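PDB 4RUW: Endonuclease/exonuclease/phosphatase from Beutenbergia cavernae DSM 12333, which belongs to the endonuclease/exonuclease/phosphatase family of DNase I-like proteins, carries a bound zinc ion and adds an Ig-like domain. Local coordinates for residues A[304-309]-A[324-329]; A[169-174]-A[210-215]; A[238-243]-A[366-371]; A[82-87]-A[116-121]. All coordinates share one frame; numbering follows the deposited sequence. Where two conformers were deposited one is given.

Contact 1: residues A[304-309]-A[324-329]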
loop_
_atom_site.group_PDB
_atom_site.type_symbol
_atom_site.label_atom_id
_atom_site.label_comp_id
_atom_site.label_asym_id
_atom_site.label_seq_id
_atom_site.Cartn_x
_atom_site.Cartn_y
_atom_site.Cartn_z
ATOM N N PHE A 304 -1.382 12.377 7.015
ATOM C CA PHE A 304 0.040 12.097 6.887
ATOM C C PHE A 304 0.684 12.822 5.714
ATOM O O PHE A 304 0.107 12.924 4.633
ATOM C CB PHE A 304 0.281 10.599 6.714
ATOM C CG PHE A 304 0.153 9.812 7.972
ATOM C CD1 PHE A 304 1.165 9.831 8.923
ATOM C CD2 PHE A 304 -0.965 9.034 8.202
ATOM C CE1 PHE A 304 1.062 9.103 10.081
ATOM C CE2 PHE A 304 -1.073 8.293 9.363
ATOM C CZ PHE A 304 -0.055 8.328 10.299
ATOM N N ASP A 305 1.902 13.303 5.941
ATOM C CA ASP A 305 2.804 13.685 4.866
ATOM C C ASP A 305 3.821 12.572 4.697
ATOM O O ASP A 305 4.136 11.859 5.648
ATOM C CB ASP A 305 3.561 14.960 5.215
ATOM C CG ASP A 305 2.690 16.174 5.183
ATOM O OD1 ASP A 305 1.547 16.067 4.697
ATOM O OD2 ASP A 305 3.157 17.241 5.626
ATOM N N VAL A 306 4.358 12.433 3.496
ATOM C CA VAL A 306 5.391 11.441 3.245
ATOM C C VAL A 306 6.743 12.135 3.160
ATOM O O VAL A 306 6.917 13.076 2.392
ATOM C CB VAL A 306 5.118 10.663 1.945
ATOM C CG1 VAL A 306 6.077 9.491 1.831
ATOM C CG2 VAL A 306 3.675 10.174 1.919
ATOM N N VAL A 307 7.696 11.657 3.953
ATOM C CA VAL A 307 9.018 12.265 4.036
ATOM C C VAL A 307 10.028 11.575 3.128
ATOM O O VAL A 307 10.739 12.228 2.375
ATOM C CB VAL A 307 9.526 12.276 5.501
ATOM C CG1 VAL A 307 10.911 12.905 5.597
ATOM C CG2 VAL A 307 8.525 13.008 6.406
ATOM N N ALA A 308 10.071 10.249 3.186
ATOM C CA ALA A 308 11.058 9.474 2.442
ATOM C C ALA A 308 10.650 8.015 2.484
ATOM O O ALA A 308 9.787 7.624 3.271
ATOM C CB ALA A 308 12.443 9.643 3.060
ATOM N N GLY A 309 11.271 7.200 1.649
ATOM C CA GLY A 309 11.069 5.771 1.758
ATOM C C GLY A 309 12.124 5.024 0.987
ATOM O O GLY A 309 12.748 5.589 0.081
ATOM N N VAL A 324 9.425 -2.780 2.399
ATOM C CA VAL A 324 9.212 -1.381 2.032
ATOM C C VAL A 324 9.191 -0.585 3.330
ATOM O O VAL A 324 8.422 -0.903 4.247
ATOM C CB VAL A 324 7.875 -1.190 1.271
ATOM C CG1 VAL A 324 7.635 0.282 0.970
ATOM C CG2 VAL A 324 7.855 -2.024 -0.004
ATOM N N VAL A 325 10.048 0.426 3.420
ATOM C CA VAL A 325 10.246 1.179 4.651
ATOM C C VAL A 325 9.954 2.646 4.409
ATOM O O VAL A 325 10.684 3.309 3.676
ATOM C CB VAL A 325 11.694 1.017 5.172
ATOM C CG1 VAL A 325 11.856 1.704 6.526
ATOM C CG2 VAL A 325 12.081 -0.461 5.246
HETATM N N MSE A 326 8.872 3.142 4.995
HETATM C CA MSE A 326 8.412 4.503 4.726
HETATM C C MSE A 326 8.526 5.383 5.949
HETATM O O MSE A 326 8.176 4.973 7.060
HETATM C CB MSE A 326 6.940 4.489 4.314
HETATM C CG MSE A 326 6.628 3.622 3.090
HETATM SE SE MSE A 326 7.636 4.095 1.497
HETATM C CE MSE A 326 7.268 6.005 1.460
ATOM N N ASP A 327 8.987 6.611 5.731
ATOM C CA ASP A 327 9.045 7.622 6.781
ATOM C C ASP A 327 7.920 8.616 6.528
ATOM O O ASP A 327 7.902 9.304 5.498
ATOM C CB ASP A 327 10.404 8.319 6.779
ATOM C CG ASP A 327 11.515 7.421 7.302
ATOM O OD1 ASP A 327 11.325 6.779 8.352
ATOM O OD2 ASP A 327 12.581 7.343 6.660
ATOM N N LEU A 328 6.974 8.665 7.466
ATOM C CA LEU A 328 5.802 9.526 7.379
ATOM C C LEU A 328 5.874 10.572 8.480
ATOM O O LEU A 328 6.645 10.436 9.429
ATOM C CB LEU A 328 4.527 8.694 7.551
ATOM C CG LEU A 328 4.415 7.442 6.674
ATOM C CD1 LEU A 328 3.113 6.703 6.970
ATOM C CD2 LEU A 328 4.517 7.802 5.192
ATOM N N ARG A 329 5.058 11.616 8.361
ATOM C CA ARG A 329 4.984 12.646 9.385
ATOM C C ARG A 329 3.527 13.026 9.546
ATOM O O ARG A 329 2.849 13.298 8.566
ATOM C CB ARG A 329 5.804 13.861 8.968
ATOM C CG ARG A 329 5.860 14.953 10.017
ATOM C CD ARG A 329 6.884 15.998 9.633
ATOM N NE ARG A 329 8.222 15.419 9.597
ATOM C CZ ARG A 329 9.208 15.848 8.815
ATOM N NH1 ARG A 329 9.007 16.862 7.987
ATOM N NH2 ARG A 329 10.391 15.253 8.854
#

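Contact 2: residues A[169-174]-A[210-215]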
loop_
_atom_site.group_PDB
_atom_site.type_symbol
_atom_site.label_atom_id
_atom_site.label_comp_id
_atom_site.label_asym_id
_atom_site.label_seq_id
_atom_site.Cartn_x
_atom_site.Cartn_y
_atom_site.Cartn_z
ATOM N N GLU A 169 -14.763 -16.205 -3.546
ATOM C CA GLU A 169 -15.947 -16.852 -4.105
ATOM C C GLU A 169 -15.847 -17.135 -5.604
ATOM O O GLU A 169 -16.374 -18.129 -6.082
ATOM C CB GLU A 169 -17.200 -16.032 -3.773
ATOM C CG GLU A 169 -18.525 -16.648 -4.221
ATOM C CD GLU A 169 -18.896 -17.939 -3.496
ATOM O OE1 GLU A 169 -18.264 -18.282 -2.470
ATOM O OE2 GLU A 169 -19.835 -18.619 -3.963
ATOM N N ASN A 170 -15.181 -16.269 -6.354
ATOM C CA ASN A 170 -15.038 -16.525 -7.786
ATOM C C ASN A 170 -14.043 -17.638 -8.084
ATOM O O ASN A 170 -14.273 -18.469 -8.956
ATOM C CB ASN A 170 -14.664 -15.249 -8.535
ATOM C CG ASN A 170 -15.721 -14.180 -8.394
ATOM O OD1 ASN A 170 -16.804 -14.287 -8.972
ATOM N ND2 ASN A 170 -15.420 -13.145 -7.617
ATOM N N TYR A 171 -12.941 -17.658 -7.344
ATOM C CA TYR A 171 -11.934 -18.698 -7.495
ATOM C C TYR A 171 -12.477 -20.066 -7.093
ATOM O O TYR A 171 -12.264 -21.056 -7.789
ATOM C CB TYR A 171 -10.709 -18.341 -6.657
ATOM C CG TYR A 171 -9.608 -19.367 -6.616
ATOM C CD1 TYR A 171 -8.939 -19.746 -7.771
ATOM C CD2 TYR A 171 -9.202 -19.916 -5.409
ATOM C CE1 TYR A 171 -7.908 -20.670 -7.728
ATOM C CE2 TYR A 171 -8.175 -20.832 -5.354
ATOM C CZ TYR A 171 -7.531 -21.210 -6.519
ATOM O OH TYR A 171 -6.507 -22.128 -6.473
ATOM N N GLU A 172 -13.196 -20.119 -5.996
ATOM C CA GLU A 172 -13.678 -21.368 -5.421
ATOM C C GLU A 172 -14.987 -21.116 -4.682
ATOM O O GLU A 172 -14.983 -20.860 -3.553
ATOM C CB GLU A 172 -12.601 -21.949 -4.478
ATOM C CG GLU A 172 -12.775 -23.368 -3.953
ATOM C CD GLU A 172 -11.688 -23.760 -2.895
ATOM O OE1 GLU A 172 -10.609 -23.153 -2.903
ATOM O OE2 GLU A 172 -11.917 -24.693 -2.091
ATOM N N PRO A 173 -16.111 -21.192 -5.393
ATOM C CA PRO A 173 -17.390 -20.930 -4.721
ATOM C C PRO A 173 -17.579 -21.838 -3.510
ATOM O O PRO A 173 -17.371 -23.049 -3.613
ATOM C CB PRO A 173 -18.425 -21.233 -5.806
ATOM C CG PRO A 173 -17.693 -20.977 -7.096
ATOM C CD PRO A 173 -16.256 -21.344 -6.852
ATOM N N GLY A 174 -17.917 -21.244 -2.369
ATOM C CA GLY A 174 -18.139 -21.988 -1.143
ATOM C C GLY A 174 -16.884 -22.589 -0.532
ATOM O O GLY A 174 -16.978 -23.405 0.380
ATOM N N VAL A 210 -8.676 -12.288 -10.240
ATOM C CA VAL A 210 -8.742 -10.825 -10.282
ATOM C C VAL A 210 -10.112 -10.318 -9.799
ATOM O O VAL A 210 -10.203 -9.309 -9.087
ATOM C CB VAL A 210 -8.392 -10.279 -11.688
ATOM C CG1 VAL A 210 -8.713 -8.789 -11.797
ATOM C CG2 VAL A 210 -6.924 -10.545 -12.000
ATOM N N GLU A 211 -11.182 -11.025 -10.158
ATOM C CA GLU A 211 -12.492 -10.670 -9.619
ATOM C C GLU A 211 -12.512 -10.792 -8.095
ATOM O O GLU A 211 -13.118 -9.974 -7.408
ATOM C CB GLU A 211 -13.604 -11.502 -10.261
ATOM C CG GLU A 211 -13.773 -11.248 -11.760
ATOM C CD GLU A 211 -14.025 -9.776 -12.108
ATOM O OE1 GLU A 211 -14.637 -9.044 -11.301
ATOM O OE2 GLU A 211 -13.610 -9.345 -13.205
ATOM N N ASP A 212 -11.821 -11.793 -7.560
ATOM C CA ASP A 212 -11.687 -11.892 -6.113
ATOM C C ASP A 212 -10.849 -10.750 -5.535
ATOM O O ASP A 212 -11.217 -10.207 -4.496
ATOM C CB ASP A 212 -11.121 -13.246 -5.685
ATOM C CG ASP A 212 -12.134 -14.367 -5.816
ATOM O OD1 ASP A 212 -13.352 -14.073 -5.885
ATOM O OD2 ASP A 212 -11.711 -15.537 -5.838
ATOM N N GLN A 213 -9.736 -10.382 -6.182
ATOM C CA GLN A 213 -8.958 -9.229 -5.726
ATOM C C GLN A 213 -9.856 -8.012 -5.568
ATOM O O GLN A 213 -9.778 -7.294 -4.567
ATOM C CB GLN A 213 -7.849 -8.878 -6.713
ATOM C CG GLN A 213 -6.719 -9.875 -6.817
ATOM C CD GLN A 213 -5.634 -9.369 -7.741
ATOM O OE1 GLN A 213 -5.928 -8.841 -8.813
ATOM N NE2 GLN A 213 -4.375 -9.507 -7.326
ATOM N N LYS A 214 -10.713 -7.778 -6.558
ATOM C CA LYS A 214 -11.617 -6.631 -6.510
ATOM C C LYS A 214 -12.577 -6.702 -5.328
ATOM O O LYS A 214 -12.786 -5.710 -4.620
ATOM C CB LYS A 214 -12.402 -6.520 -7.817
ATOM C CG LYS A 214 -11.553 -6.038 -8.980
ATOM C CD LYS A 214 -12.191 -6.349 -10.322
ATOM C CE LYS A 214 -13.542 -5.706 -10.472
ATOM N NZ LYS A 214 -14.146 -6.032 -11.801
ATOM N N GLU A 215 -13.175 -7.865 -5.105
ATOM C CA GLU A 215 -14.104 -7.989 -3.985
ATOM C C GLU A 215 -13.400 -7.876 -2.637
ATOM O O GLU A 215 -13.922 -7.267 -1.697
ATOM C CB GLU A 215 -14.885 -9.292 -4.075
ATOM C CG GLU A 215 -15.797 -9.341 -5.296
ATOM C CD GLU A 215 -16.958 -10.285 -5.118
ATOM O OE1 GLU A 215 -16.729 -11.435 -4.701
ATOM O OE2 GLU A 215 -18.101 -9.866 -5.381
HETATM O O HOH W 1 -14.776 -13.236 -3.696
#

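Contact 3: residues A[238-243]-A[366-371]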
loop_
_atom_site.group_PDB
_atom_site.type_symbol
_atom_site.label_atom_id
_atom_site.label_comp_id
_atom_site.label_asym_id
_atom_site.label_seq_id
_atom_site.Cartn_x
_atom_site.Cartn_y
_atom_site.Cartn_z
ATOM N N ILE A 238 -1.191 -6.449 -6.697
ATOM C CA ILE A 238 -1.602 -5.726 -7.891
ATOM C C ILE A 238 -0.543 -4.701 -8.241
ATOM O O ILE A 238 0.051 -4.095 -7.348
ATOM C CB ILE A 238 -2.986 -5.025 -7.705
ATOM C CG1 ILE A 238 -2.951 -3.992 -6.569
ATOM C CG2 ILE A 238 -4.071 -6.062 -7.489
ATOM C CD1 ILE A 238 -4.242 -3.182 -6.449
ATOM N N TRP A 239 -0.293 -4.522 -9.533
ATOM C CA TRP A 239 0.444 -3.356 -9.994
ATOM C C TRP A 239 -0.465 -2.134 -9.879
ATOM O O TRP A 239 -1.661 -2.256 -9.605
ATOM C CB TRP A 239 0.808 -3.482 -11.460
ATOM C CG TRP A 239 1.689 -4.612 -11.876
ATOM C CD1 TRP A 239 2.164 -5.652 -11.120
ATOM C CD2 TRP A 239 2.217 -4.786 -13.189
ATOM N NE1 TRP A 239 2.959 -6.471 -11.908
ATOM C CE2 TRP A 239 3.002 -5.954 -13.179
ATOM C CE3 TRP A 239 2.089 -4.063 -14.381
ATOM C CZ2 TRP A 239 3.659 -6.419 -14.317
ATOM C CZ3 TRP A 239 2.735 -4.516 -15.503
ATOM C CH2 TRP A 239 3.510 -5.688 -15.469
ATOM N N THR A 240 0.082 -0.952 -10.136
ATOM C CA THR A 240 -0.757 0.237 -10.187
ATOM C C THR A 240 -1.507 0.374 -11.512
ATOM O O THR A 240 -2.513 1.089 -11.573
ATOM C CB THR A 240 0.033 1.527 -9.930
ATOM O OG1 THR A 240 1.083 1.625 -10.894
ATOM C CG2 THR A 240 0.618 1.533 -8.528
ATOM N N THR A 241 -1.035 -0.306 -12.558
ATOM C CA THR A 241 -1.664 -0.215 -13.872
ATOM C C THR A 241 -1.918 -1.613 -14.431
ATOM O O THR A 241 -1.272 -2.587 -14.028
ATOM C CB THR A 241 -0.806 0.570 -14.885
ATOM O OG1 THR A 241 0.496 -0.025 -14.984
ATOM C CG2 THR A 241 -0.692 2.033 -14.490
ATOM N N ASP A 242 -2.854 -1.707 -15.366
ATOM C CA ASP A 242 -3.231 -2.991 -15.941
ATOM C C ASP A 242 -2.015 -3.720 -16.510
ATOM O O ASP A 242 -1.197 -3.130 -17.218
ATOM C CB ASP A 242 -4.250 -2.790 -17.059
ATOM C CG ASP A 242 -5.580 -2.243 -16.565
ATOM O OD1 ASP A 242 -5.863 -2.282 -15.344
ATOM O OD2 ASP A 242 -6.364 -1.779 -17.421
ATOM N N VAL A 243 -1.908 -5.011 -16.214
ATOM C CA VAL A 243 -0.826 -5.819 -16.757
ATOM C C VAL A 243 -1.111 -6.054 -18.236
ATOM O O VAL A 243 -2.131 -6.636 -18.579
ATOM C CB VAL A 243 -0.729 -7.166 -16.011
ATOM C CG1 VAL A 243 0.331 -8.056 -16.635
ATOM C CG2 VAL A 243 -0.429 -6.939 -14.538
ATOM N N CYS A 366 -1.392 12.577 -10.067
ATOM C CA CYS A 366 -0.813 11.339 -10.538
ATOM C C CYS A 366 -1.352 10.932 -11.897
ATOM O O CYS A 366 -2.563 10.782 -12.072
ATOM C CB CYS A 366 -1.103 10.237 -9.527
ATOM S SG CYS A 366 -0.730 8.612 -10.142
ATOM N N LYS A 367 -0.446 10.771 -12.857
ATOM C CA LYS A 367 -0.776 10.155 -14.134
ATOM C C LYS A 367 -0.581 8.651 -13.964
ATOM O O LYS A 367 0.541 8.180 -13.762
ATOM C CB LYS A 367 0.125 10.674 -15.254
ATOM C CG LYS A 367 -0.082 9.925 -16.568
ATOM C CD LYS A 367 0.854 10.409 -17.663
ATOM C CE LYS A 367 0.758 9.527 -18.894
ATOM N NZ LYS A 367 1.710 9.948 -19.963
ATOM N N ASN A 368 -1.674 7.899 -14.022
ATOM C CA ASN A 368 -1.598 6.463 -13.802
ATOM C C ASN A 368 -1.800 5.723 -15.108
ATOM O O ASN A 368 -2.797 5.033 -15.311
ATOM C CB ASN A 368 -2.605 6.015 -12.747
ATOM C CG ASN A 368 -2.227 4.693 -12.125
ATOM O OD1 ASN A 368 -1.045 4.430 -11.885
ATOM N ND2 ASN A 368 -3.214 3.843 -11.885
ATOM N N ARG A 369 -0.833 5.897 -15.996
ATOM C CA ARG A 369 -0.961 5.483 -17.378
ATOM C C ARG A 369 0.444 5.234 -17.902
ATOM O O ARG A 369 1.352 6.024 -17.645
ATOM C CB ARG A 369 -1.635 6.629 -18.132
ATOM C CG ARG A 369 -1.968 6.425 -19.578
ATOM C CD ARG A 369 -2.769 7.636 -20.048
ATOM N NE ARG A 369 -2.903 7.694 -21.496
ATOM C CZ ARG A 369 -4.037 7.484 -22.154
ATOM N NH1 ARG A 369 -5.150 7.197 -21.491
ATOM N NH2 ARG A 369 -4.059 7.562 -23.480
ATOM N N GLY A 370 0.622 4.116 -18.602
ATOM C CA GLY A 370 1.895 3.787 -19.206
ATOM C C GLY A 370 2.831 3.065 -18.260
ATOM O O GLY A 370 2.730 3.198 -17.039
ATOM N N GLN A 371 3.752 2.306 -18.840
ATOM C CA GLN A 371 4.773 1.611 -18.078
ATOM C C GLN A 371 6.153 2.046 -18.572
ATOM O O GLN A 371 6.723 2.997 -18.051
ATOM C CB GLN A 371 4.541 0.095 -18.137
ATOM C CG GLN A 371 3.416 -0.339 -17.192
ATOM C CD GLN A 371 2.532 -1.455 -17.727
ATOM O OE1 GLN A 371 2.851 -2.109 -18.718
ATOM N NE2 GLN A 371 1.407 -1.680 -17.054
#

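Contact 4: residues A[82-87]-A[116-121]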
loop_
_atom_site.group_PDB
_atom_site.type_symbol
_atom_site.label_atom_id
_atom_site.label_comp_id
_atom_site.label_asym_id
_atom_site.label_seq_id
_atom_site.Cartn_x
_atom_site.Cartn_y
_atom_site.Cartn_z
ATOM N N ALA A 82 16.786 -9.606 11.857
ATOM C CA ALA A 82 17.943 -8.718 11.752
ATOM C C ALA A 82 17.658 -7.551 10.804
ATOM O O ALA A 82 18.100 -6.430 11.041
ATOM C CB ALA A 82 19.185 -9.486 11.314
ATOM N N VAL A 83 16.909 -7.809 9.737
ATOM C CA VAL A 83 16.531 -6.741 8.817
ATOM C C VAL A 83 15.578 -5.757 9.501
ATOM O O VAL A 83 15.769 -4.539 9.428
ATOM C CB VAL A 83 15.895 -7.294 7.529
ATOM C CG1 VAL A 83 15.249 -6.172 6.722
ATOM C CG2 VAL A 83 16.940 -8.027 6.695
ATOM N N ILE A 84 14.554 -6.279 10.174
ATOM C CA ILE A 84 13.638 -5.420 10.916
ATOM C C ILE A 84 14.390 -4.570 11.946
ATOM O O ILE A 84 14.172 -3.370 12.040
ATOM C CB ILE A 84 12.507 -6.234 11.576
ATOM C CG1 ILE A 84 11.671 -6.947 10.504
ATOM C CG2 ILE A 84 11.649 -5.337 12.459
ATOM C CD1 ILE A 84 10.716 -8.000 11.045
ATOM N N ARG A 85 15.293 -5.197 12.696
ATOM C CA ARG A 85 16.080 -4.498 13.706
ATOM C C ARG A 85 16.881 -3.350 13.096
ATOM O O ARG A 85 16.932 -2.254 13.652
ATOM C CB ARG A 85 17.025 -5.506 14.372
ATOM C CG ARG A 85 17.813 -5.001 15.559
ATOM C CD ARG A 85 18.670 -6.137 16.162
ATOM N NE ARG A 85 17.856 -7.285 16.574
ATOM C CZ ARG A 85 17.928 -8.503 16.038
ATOM N NH1 ARG A 85 18.799 -8.768 15.072
ATOM N NH2 ARG A 85 17.125 -9.467 16.475
ATOM N N ALA A 86 17.495 -3.601 11.946
ATOM C CA ALA A 86 18.317 -2.597 11.282
ATOM C C ALA A 86 17.479 -1.432 10.764
ATOM O O ALA A 86 17.904 -0.285 10.826
ATOM C CB ALA A 86 19.103 -3.225 10.148
ATOM N N GLU A 87 16.286 -1.731 10.257
ATOM C CA GLU A 87 15.410 -0.696 9.713
ATOM C C GLU A 87 14.705 0.087 10.826
ATOM O O GLU A 87 14.300 1.234 10.637
ATOM C CB GLU A 87 14.388 -1.311 8.757
ATOM C CG GLU A 87 14.999 -1.976 7.521
ATOM C CD GLU A 87 15.592 -0.990 6.521
ATOM O OE1 GLU A 87 15.508 0.243 6.743
ATOM O OE2 GLU A 87 16.127 -1.461 5.490
ATOM N N GLU A 116 10.349 -13.322 20.143
ATOM C CA GLU A 116 11.511 -13.603 20.976
ATOM C C GLU A 116 12.749 -12.875 20.448
ATOM O O GLU A 116 13.502 -12.272 21.210
ATOM C CB GLU A 116 11.760 -15.109 21.023
ATOM C CG GLU A 116 12.984 -15.507 21.808
ATOM C CD GLU A 116 13.160 -17.003 21.859
ATOM O OE1 GLU A 116 13.139 -17.654 20.787
ATOM O OE2 GLU A 116 13.299 -17.528 22.981
ATOM N N LEU A 117 12.942 -12.923 19.138
ATOM C CA LEU A 117 14.107 -12.313 18.511
ATOM C C LEU A 117 14.131 -10.788 18.588
ATOM O O LEU A 117 15.203 -10.186 18.539
ATOM C CB LEU A 117 14.203 -12.749 17.048
ATOM C CG LEU A 117 14.627 -14.200 16.828
ATOM C CD1 LEU A 117 14.179 -14.663 15.457
ATOM C CD2 LEU A 117 16.137 -14.340 16.986
ATOM N N LEU A 118 12.959 -10.165 18.697
ATOM C CA LEU A 118 12.850 -8.709 18.593
ATOM C C LEU A 118 12.428 -8.033 19.897
ATOM O O LEU A 118 12.337 -6.807 19.954
ATOM C CB LEU A 118 11.902 -8.326 17.447
ATOM C CG LEU A 118 12.479 -8.584 16.050
ATOM C CD1 LEU A 118 11.399 -8.569 14.984
ATOM C CD2 LEU A 118 13.583 -7.575 15.725
ATOM N N ALA A 119 12.194 -8.817 20.947
ATOM C CA ALA A 119 11.764 -8.261 22.228
ATOM C C ALA A 119 12.751 -7.226 22.757
ATOM O O ALA A 119 12.357 -6.136 23.183
ATOM C CB ALA A 119 11.556 -9.365 23.248
ATOM N N ALA A 120 14.039 -7.552 22.716
ATOM C CA ALA A 120 15.049 -6.657 23.271
ATOM C C ALA A 120 15.197 -5.387 22.435
ATOM O O ALA A 120 15.773 -4.397 22.882
ATOM C CB ALA A 120 16.384 -7.379 23.405
ATOM N N ASP A 121 14.675 -5.425 21.216
ATOM C CA ASP A 121 14.693 -4.269 20.333
ATOM C C ASP A 121 13.440 -3.426 20.490
ATOM O O ASP A 121 13.265 -2.428 19.791
ATOM C CB ASP A 121 14.841 -4.737 18.892
ATOM C CG ASP A 121 16.066 -5.594 18.707
ATOM O OD1 ASP A 121 17.168 -5.031 18.827
ATOM O OD2 ASP A 121 15.934 -6.817 18.470
#

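Contact 1: residues A[304-309]-A[324-329]
Asp305 and Arg329 open an antiparallel pairing of two strands at one edge of a sheet in the DNase I-like domain, and backbone bonds carry most of it. Each donates its N-H to the other's carbonyl: Asp305 N reaches Arg329 O at 2.8 Å, with an N-H...O angle of 170°, and Arg329 N returns to Asp305 O at 2.9 Å. Further along, Val307 and Ala308 both face Asp327, a classic beta bulge. Val307 N lies 2.8 Å from Asp327 O, while Ala308 N makes only a weak, longer bond to the same oxygen; Asp327 N then bonds Ala308 O, also at 2.8 Å. Beyond the bulge Gly309 pairs with Met326, a selenomethionine, whose SE lies 3.8 Å from Gly309 CA; the bare backbone of glycine suits this close approach.

The apolar contacts gather on the face of Val306, Met326 and Leu328, which turns toward helix 266-270. Met326, bent at chi2 and chi3, brings CE to 3.7 Å from Val306 CG1. Leu328 lies alongside Val306, and its CD1 sits over the rim of one face of the Phe304 ring.

On the other side, Val307 CG2 lies over the centre of one face of the Arg329 guanidinium, 3.7 Å above its plane. Arg329 puts its charge to Asp55, Asp327 pairs with Arg57 and Asp305 with Arg362, all salt bridges.

The chemistry thus divides by face: branched aliphatic groups and the selenomethionine pack toward the helix, the opposite side pairs its charges with residues outside the two strands, and the doubly used Asp327 O absorbs the extra residue.

Contact 2: residues A[169-174]-A[210-215]
Asn170 and Asp212 bring the two backbones to 6.0 Å between their CA atoms, the nearest approach of a loop to the side of helix 207-222. Residues 169-171 have helical backbone angles without the regular bonds, and this turn directs successive N-H groups at the helix.

One carboxylate receives them. Asp212 OD1 takes Asn170 N at 2.9 Å on its syn lone pair, and OD2 takes Tyr171 N at 2.9 Å, also from the syn side but 27° out of the carboxylate plane. The carboxamide of Asn170 adds a third bond: with CG beside its own backbone N (chi1 -61°), Asn170 ND2 swings back to Asp212 OD1 at 2.9 Å, on the anti side and 35° out of the carboxylate plane. Asparagine suits this place because it offers a short amide donor near its own main chain.

A water completes the junction. It accepts from Glu169 N at 3.0 Å and donates to both Asp212 OD1 and Glu215 OE1, so Glu215 also reaches the loop. Asn168 gives OD2 another hydrogen bond, and Glu169 OE1 holds Gly174 N within the loop.

Buried yet ringed by donors, the Asp212 carboxylate is probably stabilised in its charged form. Two main-chain N-H groups, two amides and a water fix its rotation, and through it the loop between strands 157-166 and 179-188 is pinned to the helix.

Contact 3: residues A[238-243]-A[366-371]
Gln371 NE2 gives a hydrogen to each of two acceptors on the 238-243 segment. Thr241 OG1 lies 2.8 Å from Gln371 NE2 on a nearly straight line (169°), and Asp242 O lies 3.0 Å from that nitrogen. Both acceptors lie in the plane of the amide, though the nitrogen stands above the carbonyl plane of Asp242. A separate amide donor, Asn368 ND2, reaches Thr240 O at 2.9 Å from above the plane of that carbonyl. Glutamine and asparagine suit these places, their amides donating to neutral oxygens.

Around these bonds, Trp239 presents its ring edge to the Gln371 amide, CZ3 to NE2 at 3.5 Å, with planes 80° apart. Val243 CG2 covers one face of that indole. Thr241 has OG1 between its backbone N and carbonyl carbon (chi1 56°), which turns the oxygen to Gln371 and lays CG2 against Asn368 OD1 at 3.6 Å.

Further out, Arg268 of helix 266-270 donates to Asn368 OD1 and so fixes which end of that amide faces Thr240. The loop 238-243, packed on helix 251-260, meets the end of strand 360-367, where Cys366 forms its disulfide with Cys404, and joins the DNase I-like domain to the Ig-like one.

Contact 4: residues A[82-87]-A[116-121]
Asp121 OD2 receives Arg85 NE at 2.7 Å in a nearly straight bond (174°), a salt bridge between two helical regions of the DNase I-like fold. Helix 77-87 supplies the arginine, and segment 116-121, which starts within helix 110-118, supplies the aspartate. The oxygen lies in the guanidinium plane, whereas NE meets the carboxylate from above its plane, the two groups being turned 44° apart.

Arg85 NH2 donates to Leu117 O at 2.9 Å; this oxygen too lies in the guanidinium plane, while the nitrogen stands above the carbonyl plane. Arginine is apt because its flat, multiply donating head serves a side-chain oxygen and a main-chain carbonyl at once. Its chain leaves the helix with CG opposite the backbone N (chi1 -173°) and bends at chi3, which turns the head toward Asp121.

Beneath this polar bridge the helices meet through aliphatic groups. Ile84 and Leu118 cross at about a right angle, with Ile84 CD1 4.0 Å from Leu118 CD1, and Leu117 and Leu118 also pack on Ala81. Ile84 and Leu118, both buried, suit this inner side, while the ion pair is more exposed. The carboxylate also lies along the arginine's methylenes, with Asp121 OD1 3.3 Å from Arg85 CD.

Overall arrangement
From the N terminus, contact 4 closes first, bringing helix 77-87 together with segment 116-121 and closing a loop that contains strand 91-98. Contact 2 follows in series, tying the loop after strand 157-166 to helix 207-222. Contact 3 then opens at 238-243 and closes only at 366-371, a long loop that carries the chain into the Ig-like domain; contact 1, an edge pairing of one DNase I-like sheet, is nested within it. Contacts 1 and 4 touch through Val325 and Glu87, and contacts 2 and 3 through Gln213 and Ile238, whereas the centres of contacts 2 and 4 lie about 36 Å apart.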